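Local coordinates for protein peptide ABC transporter permease (Staphylococcus hominis, PDB 6EXS) that probably transports peptides across the cell membrane as a POT family member of the major facilitator superfamily, taking up thioalcohol-conjugated peptides that are malodour precursors, at residues A162-S165 with P166-Q170; S378-L381 with I382-G386; F394-N397 with W398-S402. All coordinates share one frame; numbering follows the deposited sequence.

Interaction 1. Residues A162-S165 with P166-Q170; sequences ALIS and PIILQ
The five-membered ring of Pro166 meets Ala162 and Ser165 along its CG-CD side. Its CD carbon sits 3.1 Å from Ala162 O, in the place where a helix would normally present an N-H, and the same carbon lies 3.2 Å from Ser165 OG. Pro166 also touches Gln336 and Ser337 of a loop. Because Pro166 N carries no hydrogen, the helix loses one bond to Ala162 O. The next rung is stretched as well: Ile167 N stands 4.2 Å from Leu163 O, and that carbonyl is instead bonded by the hydroxyl of Ser337. Regular bonding resumes one residue on, with Ile168 N to Ile164 O at 3.1 Å and Leu169 N to Ser165 O at 2.9 Å.

The Ser165 hydroxyl is placed between its own backbone N and carbonyl carbon (chi1 58°), which turns OG back up the helix to a bond with Gly161 O. Two aliphatic pairs each lie side by side. Leu163 CD1 and Ile167 CD1 approach only loosely, with Ile167 on the surface, whereas Ile164 CG2 closes on Ile168 CD1 at 3.6 Å; Phe30 of helix 16-44 packs against both members of this second pair.

Ala162 faces inward and touches the bound conjugated peptide, near Tyr33 and Pro340. The arrangement is a proline kink in a transmembrane helix, here one helical turn after Ala162, which lines the ligand pocket of a major facilitator transporter.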
ATOM      1  N   ALA A 162      -3.864  -6.474   9.191  1.00 33.47           N
ATOM      2  CA  ALA A 162      -2.716  -7.034   8.481  1.00 32.56           C
ATOM      3  C   ALA A 162      -1.990  -8.129   9.283  1.00 37.06           C
ATOM      4  O   ALA A 162      -1.433  -9.034   8.669  1.00 38.45           O
ATOM      5  CB  ALA A 162      -1.742  -5.933   8.104  1.00 32.59           C
ATOM      6  N   LEU A 163      -1.980  -8.041  10.633  1.00 32.52           N
ATOM      7  CA  LEU A 163      -1.320  -9.011  11.515  1.00 31.75           C
ATOM      8  C   LEU A 163      -2.128 -10.288  11.728  1.00 35.52           C
ATOM      9  O   LEU A 163      -1.564 -11.368  11.597  1.00 36.19           O
ATOM     10  CB  LEU A 163      -0.922  -8.371  12.877  1.00 31.74           C
ATOM     11  CG  LEU A 163      -0.557  -9.313  14.040  1.00 36.88           C
ATOM     12  CD1 LEU A 163       0.761 -10.087  13.777  1.00 37.65           C
ATOM     13  CD2 LEU A 163      -0.493  -8.570  15.351  1.00 37.48           C
ATOM     14  N   ILE A 164      -3.427 -10.162  12.074  1.00 31.70           N
ATOM     15  CA  ILE A 164      -4.330 -11.277  12.399  1.00 31.79           C
ATOM     16  C   ILE A 164      -4.752 -12.138  11.176  1.00 35.34           C
ATOM     17  O   ILE A 164      -4.771 -13.369  11.290  1.00 35.26           O
ATOM     18  CB  ILE A 164      -5.570 -10.755  13.200  1.00 35.10           C
ATOM     19  CG1 ILE A 164      -5.130 -10.059  14.524  1.00 35.96           C
ATOM     20  CG2 ILE A 164      -6.563 -11.875  13.511  1.00 35.85           C
ATOM     21  CD1 ILE A 164      -6.189  -9.146  15.194  1.00 42.30           C
ATOM     22  N   SER A 165      -5.126 -11.506  10.043  1.00 31.04           N
ATOM     23  CA  SER A 165      -5.632 -12.221   8.867  1.00 30.24           C
ATOM     24  C   SER A 165      -4.683 -13.304   8.289  1.00 36.64           C
ATOM     25  O   SER A 165      -5.207 -14.388   8.039  1.00 37.13           O
ATOM     26  CB  SER A 165      -6.090 -11.263   7.777  1.00 30.73           C
ATOM     27  OG  SER A 165      -5.071 -10.378   7.345  1.00 33.31           O
ATOM     28  N   PRO A 166      -3.341 -13.119   8.085  1.00 34.51           N
ATOM     29  CA  PRO A 166      -2.518 -14.239   7.583  1.00 34.93           C
ATOM     30  C   PRO A 166      -2.487 -15.423   8.564  1.00 40.17           C
ATOM     31  O   PRO A 166      -2.525 -16.578   8.120  1.00 39.80           O
ATOM     32  CB  PRO A 166      -1.133 -13.604   7.399  1.00 36.36           C
ATOM     33  CG  PRO A 166      -1.394 -12.122   7.316  1.00 40.13           C
ATOM     34  CD  PRO A 166      -2.493 -11.930   8.310  1.00 35.84           C
ATOM     35  N   ILE A 167      -2.493 -15.133   9.892  1.00 37.00           N
ATOM     36  CA  ILE A 167      -2.532 -16.143  10.959  1.00 38.10           C
ATOM     37  C   ILE A 167      -3.813 -16.988  10.830  1.00 45.05           C
ATOM     38  O   ILE A 167      -3.728 -18.218  10.915  1.00 47.09           O
ATOM     39  CB  ILE A 167      -2.341 -15.514  12.376  1.00 41.23           C
ATOM     40  CG1 ILE A 167      -0.943 -14.854  12.516  1.00 41.20           C
ATOM     41  CG2 ILE A 167      -2.577 -16.529  13.506  1.00 42.91           C
ATOM     42  CD1 ILE A 167      -0.751 -13.919  13.762  1.00 42.98           C
ATOM     43  N   ILE A 168      -4.972 -16.343  10.551  1.00 41.44           N
ATOM     44  CA  ILE A 168      -6.273 -17.026  10.399  1.00 41.35           C
ATOM     45  C   ILE A 168      -6.368 -17.826   9.087  1.00 46.05           C
ATOM     46  O   ILE A 168      -6.880 -18.951   9.092  1.00 46.61           O
ATOM     47  CB  ILE A 168      -7.478 -16.048  10.595  1.00 43.91           C
ATOM     48  CG1 ILE A 168      -7.575 -15.605  12.082  1.00 44.62           C
ATOM     49  CG2 ILE A 168      -8.818 -16.658  10.106  1.00 44.09           C
ATOM     50  CD1 ILE A 168      -8.649 -14.612  12.409  1.00 53.70           C
ATOM     51  N   LEU A 169      -5.865 -17.259   7.981  1.00 42.17           N
ATOM     52  CA  LEU A 169      -5.980 -17.863   6.659  1.00 41.53           C
ATOM     53  C   LEU A 169      -4.865 -18.843   6.298  1.00 44.74           C
ATOM     54  O   LEU A 169      -4.990 -19.532   5.282  1.00 45.19           O
ATOM     55  CB  LEU A 169      -6.145 -16.783   5.597  1.00 41.56           C
ATOM     56  CG  LEU A 169      -7.468 -16.023   5.736  1.00 47.65           C
ATOM     57  CD1 LEU A 169      -7.424 -14.742   5.016  1.00 48.65           C
ATOM     58  CD2 LEU A 169      -8.649 -16.845   5.260  1.00 50.13           C
ATOM     59  N   GLN A 170      -3.856 -19.015   7.177  1.00 40.49           N
ATOM     60  CA  GLN A 170      -2.795 -19.998   6.964  1.00 39.81           C
ATOM     61  C   GLN A 170      -3.387 -21.401   6.858  1.00 45.46           C
ATOM     62  O   GLN A 170      -2.936 -22.179   6.013  1.00 46.61           O
ATOM     63  CB  GLN A 170      -1.711 -19.917   8.053  1.00 40.46           C
ATOM     64  CG  GLN A 170      -0.555 -20.921   7.881  1.00 37.95           C
ATOM     65  CD  GLN A 170       0.102 -20.896   6.514  1.00 49.21           C
ATOM     66  OE1 GLN A 170       0.462 -19.841   5.984  1.00 41.15           O
ATOM     67  NE2 GLN A 170       0.356 -22.073   5.951  1.00 33.02           N
TER

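Interaction 2. Residues S378-L381 with I382-G386; sequences SYIL and IGLVG. With OLC ((2R)-2,3-dihydroxypropyl (9Z)-octadec-9-enoate), chain F.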
ATOM      1  N   SER A 378      18.906  -5.385   4.197  1.00 42.66           N
ATOM      2  CA  SER A 378      18.052  -6.558   4.368  1.00 41.50           C
ATOM      3  C   SER A 378      18.140  -7.481   3.139  1.00 44.49           C
ATOM      4  O   SER A 378      18.018  -8.698   3.281  1.00 41.90           O
ATOM      5  CB  SER A 378      16.613  -6.145   4.676  1.00 43.75           C
ATOM      6  OG  SER A 378      15.882  -5.746   3.527  1.00 51.72           O
ATOM      7  N   TYR A 379      18.385  -6.890   1.943  1.00 42.96           N
ATOM      8  CA  TYR A 379      18.586  -7.617   0.678  1.00 43.59           C
ATOM      9  C   TYR A 379      20.039  -8.123   0.527  1.00 48.77           C
ATOM     10  O   TYR A 379      20.237  -9.213   0.000  1.00 48.80           O
ATOM     11  CB  TYR A 379      18.103  -6.803  -0.536  1.00 44.45           C
ATOM     12  CG  TYR A 379      16.745  -7.240  -1.052  1.00 45.13           C
ATOM     13  CD1 TYR A 379      15.780  -7.760  -0.191  1.00 46.08           C
ATOM     14  CD2 TYR A 379      16.410  -7.095  -2.399  1.00 45.76           C
ATOM     15  CE1 TYR A 379      14.529  -8.162  -0.661  1.00 45.60           C
ATOM     16  CE2 TYR A 379      15.155  -7.479  -2.878  1.00 45.41           C
ATOM     17  CZ  TYR A 379      14.222  -8.018  -2.005  1.00 50.29           C
ATOM     18  OH  TYR A 379      12.995  -8.416  -2.460  1.00 48.22           O
ATOM     19  N   ILE A 380      21.037  -7.377   1.053  1.00 46.90           N
ATOM     20  CA  ILE A 380      22.444  -7.818   1.087  1.00 48.44           C
ATOM     21  C   ILE A 380      22.542  -9.016   2.060  1.00 52.99           C
ATOM     22  O   ILE A 380      23.240  -9.983   1.760  1.00 54.30           O
ATOM     23  CB  ILE A 380      23.418  -6.654   1.469  1.00 52.14           C
ATOM     24  CG1 ILE A 380      23.486  -5.547   0.368  1.00 52.63           C
ATOM     25  CG2 ILE A 380      24.817  -7.143   1.863  1.00 53.68           C
ATOM     26  CD1 ILE A 380      23.966  -5.949  -1.050  1.00 55.90           C
ATOM     27  N   LEU A 381      21.808  -8.962   3.194  1.00 48.49           N
ATOM     28  CA  LEU A 381      21.759 -10.034   4.195  1.00 48.35           C
ATOM     29  C   LEU A 381      21.273 -11.345   3.562  1.00 52.26           C
ATOM     30  O   LEU A 381      22.035 -12.310   3.570  1.00 53.42           O
ATOM     31  CB  LEU A 381      20.887  -9.620   5.418  1.00 47.23           C
ATOM     32  CG  LEU A 381      20.632 -10.597   6.611  1.00 51.80           C
ATOM     33  CD1 LEU A 381      19.485 -11.583   6.351  1.00 50.84           C
ATOM     34  CD2 LEU A 381      21.893 -11.259   7.132  1.00 55.85           C
ATOM     35  N   ILE A 382      20.038 -11.373   2.985  1.00 46.96           N
ATOM     36  CA  ILE A 382      19.459 -12.579   2.381  1.00 46.26           C
ATOM     37  C   ILE A 382      20.293 -13.065   1.159  1.00 50.69           C
ATOM     38  O   ILE A 382      20.537 -14.269   1.034  1.00 50.49           O
ATOM     39  CB  ILE A 382      17.934 -12.443   2.092  1.00 47.77           C
ATOM     40  CG1 ILE A 382      17.272 -13.818   1.832  1.00 47.43           C
ATOM     41  CG2 ILE A 382      17.611 -11.434   0.983  1.00 48.54           C
ATOM     42  CD1 ILE A 382      17.234 -14.809   3.036  1.00 48.85           C
ATOM     43  N   GLY A 383      20.789 -12.123   0.351  1.00 47.23           N
ATOM     44  CA  GLY A 383      21.664 -12.396  -0.784  1.00 48.17           C
ATOM     45  C   GLY A 383      22.935 -13.103  -0.361  1.00 53.31           C
ATOM     46  O   GLY A 383      23.347 -14.067  -1.009  1.00 54.54           O
ATOM     47  N   LEU A 384      23.547 -12.663   0.754  1.00 49.90           N
ATOM     48  CA  LEU A 384      24.760 -13.290   1.291  1.00 51.31           C
ATOM     49  C   LEU A 384      24.492 -14.662   1.917  1.00 54.81           C
ATOM     50  O   LEU A 384      25.369 -15.526   1.871  1.00 56.18           O
ATOM     51  CB  LEU A 384      25.513 -12.367   2.263  1.00 51.90           C
ATOM     52  CG  LEU A 384      26.245 -11.158   1.646  1.00 57.77           C
ATOM     53  CD1 LEU A 384      26.842 -10.286   2.727  1.00 58.56           C
ATOM     54  CD2 LEU A 384      27.350 -11.585   0.665  1.00 61.75           C
ATOM     55  N   VAL A 385      23.276 -14.874   2.468  1.00 49.09           N
ATOM     56  CA  VAL A 385      22.843 -16.154   3.045  1.00 48.03           C
ATOM     57  C   VAL A 385      22.746 -17.209   1.917  1.00 54.50           C
ATOM     58  O   VAL A 385      23.305 -18.301   2.062  1.00 56.54           O
ATOM     59  CB  VAL A 385      21.537 -16.015   3.878  1.00 49.26           C
ATOM     60  CG1 VAL A 385      20.941 -17.371   4.236  1.00 48.78           C
ATOM     61  CG2 VAL A 385      21.772 -15.192   5.142  1.00 48.30           C
ATOM     62  N   GLY A 386      22.100 -16.854   0.800  1.00 49.86           N
ATOM     63  CA  GLY A 386      21.957 -17.735  -0.358  1.00 49.98           C
ATOM     64  C   GLY A 386      23.282 -18.090  -1.002  1.00 57.21           C
ATOM     65  O   GLY A 386      23.496 -19.238  -1.410  1.00 58.37           O
TER
HETATM   66  C18 OLC F 505      19.094  -1.455  13.723  1.00 70.81           C
HETATM   67  C10 OLC F 505      23.931  -6.920   6.638  1.00 70.35           C
HETATM   68  C9  OLC F 505      24.420  -8.074   6.194  1.00 72.08           C
HETATM   69  C17 OLC F 505      20.326  -1.720  12.882  1.00 70.50           C
HETATM   70  C11 OLC F 505      23.947  -6.396   8.051  1.00 69.31           C
HETATM   71  C8  OLC F 505      25.096  -9.156   7.001  1.00 73.43           C
HETATM   72  C24 OLC F 505      27.949 -21.857   5.942  1.00 78.10           C
HETATM   73  C16 OLC F 505      20.269  -3.023  12.090  1.00 68.78           C
HETATM   74  C12 OLC F 505      22.619  -5.792   8.499  1.00 67.53           C
HETATM   75  C7  OLC F 505      25.381 -10.420   6.195  1.00 73.50           C
HETATM   76  C15 OLC F 505      21.547  -3.311  11.314  1.00 68.62           C
HETATM   77  C13 OLC F 505      22.747  -4.869   9.700  1.00 67.19           C
HETATM   78  C6  OLC F 505      25.837 -11.600   7.036  1.00 73.99           C
HETATM   79  C14 OLC F 505      21.417  -4.400  10.262  1.00 67.05           C
HETATM   80  C5  OLC F 505      26.273 -12.818   6.234  1.00 73.92           C
HETATM   81  C4  OLC F 505      25.162 -13.816   5.947  1.00 73.47           C
HETATM   82  C3  OLC F 505      25.401 -15.205   6.525  1.00 74.11           C
HETATM   83  C2  OLC F 505      26.058 -16.183   5.551  1.00 75.30           C
HETATM   84  C21 OLC F 505      26.539 -19.852   5.363  1.00 77.86           C
HETATM   85  C1  OLC F 505      26.039 -17.610   6.023  1.00 77.21           C
HETATM   86  C22 OLC F 505      27.935 -20.428   5.436  1.00 79.05           C
HETATM   87  O19 OLC F 505      25.537 -17.989   7.050  1.00 78.59           O
HETATM   88  O25 OLC F 505      27.363 -22.760   5.011  1.00 76.98           O
HETATM   89  O23 OLC F 505      28.571 -20.351   4.154  1.00 79.59           O
HETATM   90  O20 OLC F 505      26.650 -18.423   5.146  1.00 77.41           O
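Gly383 N donates to Tyr379 O at 3.0 Å, and this is the compact side of the turn. Ile382 lies next to it with CG2 between its backbone N and carbonyl carbon (chi1 -164° for CG1), a setting that lays the methyl group 3.6 Å from Tyr379 O and 4.3 Å from Tyr379 CD1. Other parts of the protein close round this side: the Tyr379 ring meets Phe464 edge-to-face and its OH is hydrogen-bonded to Gln304 OE1, while Ile382 packs on Phe464, Leu309 and Tyr312. One rung is slack even here, since Ile382 N reaches Ser378 O only weakly, at 3.4 Å; that carbonyl has a second partner in the hydroxyl of Ser402.

These are the i to i+3 and i to i+4 contacts of a transmembrane alpha-helix, the building element of the major facilitator fold, and the bonds from Leu384 N to Ile380 O and from Val385 N to Leu381 O carry the ladder on.

Ile380 CG2 and Leu384 CD1 make a close pair, side by side at 3.8 Å; helix 460-479 covers its Ile380 end, while Leu384 is partly exposed. The looser part is Leu381 and Val385, whose CD2 and CG2 stand 4.4 Å apart. Here a lipid shares the side with helix 396-418, which packs on both residues. The monoolein tail of chain F comes within 3.7 Å of Leu381 CD2 through its C7, which also touches Leu384 CD1, and its C4 is 3.7 Å from Val385 CG2.

Interaction 3. Residues F394-N397 with W398-S402; sequences FSVN and WVILS. With OLC ((2R)-2,3-dihydroxypropyl (9Z)-octadec-9-enoate), chain B; OLC ((2R)-2,3-dihydroxypropyl (9Z)-octadec-9-enoate), chain H.
Phe394 and Val399 clasp the start of helix 396-418 as a hydrophobic staple around a serine N-cap: Ser395 OG accepts the N-H of Asn397 at 3.2 Å, and the residues just before the cap and four after it meet outside the turn.

Trp398 comes first. Its N-H bonds to Ser395 O from well above the carbonyl plane, and its indole CD1 lies 4.1 Å from Phe394 CD1. One face of the indole takes C2 of the chain B monoolein, 3.8 Å above the ring plane and toward its rim, while O25 of the same lipid approaches in the plane at the edge. Asn397 holds that lipid from the other segment, with ND2 donating to its O19 at 3.1 Å; the same amide nitrogen also bonds to Asn322 O.

Val399 follows, its CG2 set anti to the carbonyl carbon, which brings the methyl to the edge of the Phe394 ring, 3.8 Å from CE1. Ile400 then makes a straight backbone bond to Val396 O (N-H...O 162°), and its CD1 meets Val396 CG1 at 3.9 Å. Its other branch, CG2, turns to the tail of the chain B monoolein. Leu401 N closes the next rung on Asn397 O, and its side chain runs out to the same chain B lipid, CD2 resting 3.6 Å from C5.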
ATOM      1  N   PHE A 394      18.698 -23.608   4.207  1.00 44.16           N
ATOM      2  CA  PHE A 394      19.038 -22.826   5.400  1.00 42.55           C
ATOM      3  C   PHE A 394      17.829 -22.604   6.297  1.00 44.84           C
ATOM      4  O   PHE A 394      16.706 -22.937   5.921  1.00 44.21           O
ATOM      5  CB  PHE A 394      19.697 -21.484   5.013  1.00 43.76           C
ATOM      6  CG  PHE A 394      18.950 -20.635   4.012  1.00 44.58           C
ATOM      7  CD1 PHE A 394      18.012 -19.693   4.433  1.00 46.59           C
ATOM      8  CD2 PHE A 394      19.217 -20.738   2.651  1.00 47.62           C
ATOM      9  CE1 PHE A 394      17.323 -18.899   3.507  1.00 46.21           C
ATOM     10  CE2 PHE A 394      18.522 -19.947   1.723  1.00 49.50           C
ATOM     11  CZ  PHE A 394      17.580 -19.035   2.160  1.00 46.13           C
ATOM     12  N   SER A 395      18.052 -22.045   7.481  1.00 40.36           N
ATOM     13  CA  SER A 395      16.980 -21.783   8.423  1.00 39.02           C
ATOM     14  C   SER A 395      16.126 -20.579   7.972  1.00 43.45           C
ATOM     15  O   SER A 395      16.665 -19.589   7.444  1.00 42.70           O
ATOM     16  CB  SER A 395      17.562 -21.562   9.818  1.00 42.19           C
ATOM     17  OG  SER A 395      16.582 -21.179  10.768  1.00 50.38           O
ATOM     18  N   VAL A 396      14.781 -20.669   8.203  1.00 39.51           N
ATOM     19  CA  VAL A 396      13.797 -19.608   7.925  1.00 37.33           C
ATOM     20  C   VAL A 396      14.106 -18.362   8.796  1.00 41.40           C
ATOM     21  O   VAL A 396      13.656 -17.267   8.463  1.00 39.72           O
ATOM     22  CB  VAL A 396      12.330 -20.110   8.094  1.00 39.42           C
ATOM     23  CG1 VAL A 396      11.913 -20.197   9.563  1.00 38.55           C
ATOM     24  CG2 VAL A 396      11.353 -19.240   7.315  1.00 38.12           C
ATOM     25  N   ASN A 397      14.897 -18.544   9.896  1.00 39.85           N
ATOM     26  CA  ASN A 397      15.328 -17.487  10.823  1.00 40.44           C
ATOM     27  C   ASN A 397      16.038 -16.371  10.051  1.00 46.58           C
ATOM     28  O   ASN A 397      15.911 -15.197  10.411  1.00 46.14           O
ATOM     29  CB  ASN A 397      16.262 -18.050  11.911  1.00 40.00           C
ATOM     30  CG  ASN A 397      15.659 -19.008  12.923  1.00 49.00           C
ATOM     31  OD1 ASN A 397      14.455 -19.288  12.964  1.00 37.91           O
ATOM     32  ND2 ASN A 397      16.500 -19.530  13.789  1.00 42.65           N
ATOM     33  N   TRP A 398      16.750 -16.749   8.964  1.00 44.81           N
ATOM     34  CA  TRP A 398      17.446 -15.845   8.047  1.00 45.21           C
ATOM     35  C   TRP A 398      16.446 -14.993   7.267  1.00 49.10           C
ATOM     36  O   TRP A 398      16.593 -13.773   7.241  1.00 50.36           O
ATOM     37  CB  TRP A 398      18.361 -16.632   7.089  1.00 44.90           C
ATOM     38  CG  TRP A 398      19.587 -17.211   7.738  1.00 46.76           C
ATOM     39  CD1 TRP A 398      19.918 -18.529   7.828  1.00 50.25           C
ATOM     40  CD2 TRP A 398      20.643 -16.484   8.394  1.00 47.22           C
ATOM     41  NE1 TRP A 398      21.118 -18.673   8.489  1.00 50.78           N
ATOM     42  CE2 TRP A 398      21.591 -17.434   8.838  1.00 52.07           C
ATOM     43  CE3 TRP A 398      20.890 -15.117   8.635  1.00 48.13           C
ATOM     44  CZ2 TRP A 398      22.764 -17.065   9.509  1.00 52.34           C
ATOM     45  CZ3 TRP A 398      22.057 -14.753   9.293  1.00 50.51           C
ATOM     46  CH2 TRP A 398      22.968 -15.722   9.741  1.00 52.33           C
ATOM     47  N   VAL A 399      15.409 -15.625   6.673  1.00 44.69           N
ATOM     48  CA  VAL A 399      14.339 -14.963   5.897  1.00 43.16           C
ATOM     49  C   VAL A 399      13.576 -14.005   6.813  1.00 46.03           C
ATOM     50  O   VAL A 399      13.284 -12.885   6.404  1.00 46.22           O
ATOM     51  CB  VAL A 399      13.391 -15.974   5.190  1.00 46.37           C
ATOM     52  CG1 VAL A 399      12.470 -15.268   4.194  1.00 45.55           C
ATOM     53  CG2 VAL A 399      14.180 -17.075   4.493  1.00 46.87           C
ATOM     54  N   ILE A 400      13.311 -14.436   8.071  1.00 40.70           N
ATOM     55  CA  ILE A 400      12.643 -13.640   9.101  1.00 38.96           C
ATOM     56  C   ILE A 400      13.511 -12.417   9.484  1.00 41.12           C
ATOM     57  O   ILE A 400      12.976 -11.316   9.607  1.00 39.98           O
ATOM     58  CB  ILE A 400      12.200 -14.524  10.313  1.00 41.71           C
ATOM     59  CG1 ILE A 400      11.083 -15.520   9.870  1.00 40.47           C
ATOM     60  CG2 ILE A 400      11.731 -13.647  11.505  1.00 42.49           C
ATOM     61  CD1 ILE A 400      10.824 -16.686  10.789  1.00 39.65           C
ATOM     62  N   LEU A 401      14.846 -12.605   9.612  1.00 37.57           N
ATOM     63  CA  LEU A 401      15.806 -11.530   9.905  1.00 37.15           C
ATOM     64  C   LEU A 401      15.788 -10.470   8.790  1.00 39.57           C
ATOM     65  O   LEU A 401      15.884  -9.281   9.088  1.00 38.69           O
ATOM     66  CB  LEU A 401      17.231 -12.088  10.142  1.00 38.05           C
ATOM     67  CG  LEU A 401      18.385 -11.097  10.439  1.00 42.64           C
ATOM     68  CD1 LEU A 401      18.035 -10.076  11.557  1.00 42.06           C
ATOM     69  CD2 LEU A 401      19.660 -11.838  10.762  1.00 43.64           C
ATOM     70  N   SER A 402      15.612 -10.893   7.527  1.00 35.88           N
ATOM     71  CA  SER A 402      15.513  -9.959   6.399  1.00 35.51           C
ATOM     72  C   SER A 402      14.272  -9.050   6.542  1.00 38.48           C
ATOM     73  O   SER A 402      14.396  -7.838   6.397  1.00 37.88           O
ATOM     74  CB  SER A 402      15.488 -10.706   5.075  1.00 38.34           C
ATOM     75  OG  SER A 402      15.573  -9.772   4.014  1.00 49.69           O
TER
HETATM   76  C18 OLC B 501       3.880 -13.828  13.903  1.00 48.17           C
HETATM   77  C10 OLC B 501      13.123 -12.549  15.269  1.00 64.80           C
HETATM   78  C9  OLC B 501      14.287 -12.609  14.623  1.00 66.27           C
HETATM   79  C17 OLC B 501       4.949 -13.216  13.024  1.00 48.88           C
HETATM   80  C11 OLC B 501      12.018 -13.580  15.317  1.00 63.15           C
HETATM   81  C8  OLC B 501      14.806 -13.718  13.743  1.00 67.48           C
HETATM   82  C24 OLC B 501      23.647 -20.671  11.636  1.00 80.32           C
HETATM   83  C16 OLC B 501       6.280 -13.943  13.062  1.00 49.62           C
HETATM   84  C12 OLC B 501      10.620 -12.982  15.097  1.00 60.82           C
HETATM   85  C7  OLC B 501      15.871 -14.609  14.393  1.00 69.46           C
HETATM   86  C15 OLC B 501       7.268 -13.433  14.101  1.00 52.35           C
HETATM   87  C13 OLC B 501       9.475 -13.959  15.316  1.00 57.51           C
HETATM   88  C6  OLC B 501      17.276 -14.012  14.513  1.00 71.13           C
HETATM   89  C14 OLC B 501       8.599 -14.179  14.089  1.00 55.32           C
HETATM   90  C5  OLC B 501      18.139 -14.023  13.249  1.00 70.45           C
HETATM   91  C4  OLC B 501      18.688 -15.375  12.782  1.00 69.41           C
HETATM   92  C3  OLC B 501      19.828 -15.950  13.611  1.00 69.51           C
HETATM   93  C2  OLC B 501      20.789 -16.829  12.807  1.00 69.30           C
HETATM   94  C21 OLC B 501      21.139 -20.282  11.594  1.00 73.78           C
HETATM   95  C1  OLC B 501      20.390 -18.271  12.656  1.00 67.68           C
HETATM   96  C22 OLC B 501      22.267 -21.274  11.796  1.00 77.32           C
HETATM   97  O19 OLC B 501      19.287 -18.705  12.852  1.00 64.93           O
HETATM   98  O25 OLC B 501      23.888 -20.262  10.296  1.00 82.62           O
HETATM   99  O23 OLC B 501      22.154 -21.913  13.068  1.00 79.16           O
HETATM  100  O20 OLC B 501      21.426 -19.018  12.247  1.00 70.90           O
HETATM  101  C9  OLC H 507      17.085  -9.813  19.651  1.00 68.02           C
HETATM  102  C8  OLC H 507      18.018 -10.851  19.100  1.00 66.82           C
HETATM  103  C24 OLC H 507      18.601 -22.230  14.133  1.00 51.26           C
HETATM  104  C7  OLC H 507      17.392 -12.238  18.993  1.00 64.85           C
HETATM  105  C6  OLC H 507      18.304 -13.262  18.332  1.00 64.11           C
HETATM  106  C5  OLC H 507      17.708 -14.660  18.243  1.00 62.09           C
HETATM  107  C4  OLC H 507      18.589 -15.680  17.536  1.00 58.94           C
HETATM  108  C3  OLC H 507      18.045 -17.098  17.611  1.00 54.40           C
HETATM  109  C2  OLC H 507      18.893 -18.122  16.869  1.00 51.43           C
HETATM  110  C21 OLC H 507      18.822 -21.823  16.624  1.00 49.24           C
HETATM  111  C1  OLC H 507      18.627 -19.537  17.296  1.00 49.35           C
HETATM  112  C22 OLC H 507      19.230 -22.670  15.436  1.00 49.19           C
HETATM  113  O19 OLC H 507      18.142 -19.852  18.355  1.00 48.11           O
HETATM  114  O25 OLC H 507      18.873 -23.160  13.091  1.00 54.11           O
HETATM  115  O23 OLC H 507      20.648 -22.750  15.309  1.00 49.93           O
HETATM  116  O20 OLC H 507      19.013 -20.412  16.350  1.00 47.74           O

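Overall arrangement
The three contacts come in series along the chain of a major facilitator fold; two lie within helices and the third spans a helix start. Interaction 1 lies on helix 147-174; interactions 2 and 3 follow on the successive helices 364-389 and 396-418. Those last two are neighbours, with centres about 10 Å apart, and they touch: Val385 CG2 packs 3.6 Å from Trp398 CE3, and Val385 CG1 meets Phe394. Interaction 1 stands apart, its centre about 26 Å from that of interaction 2 and 20 Å from that of interaction 3. It reaches the bound peptide through Ala162, whereas the other two form a helix pair bordered by monoolein, consistent with a lipid-facing flank of the transporter.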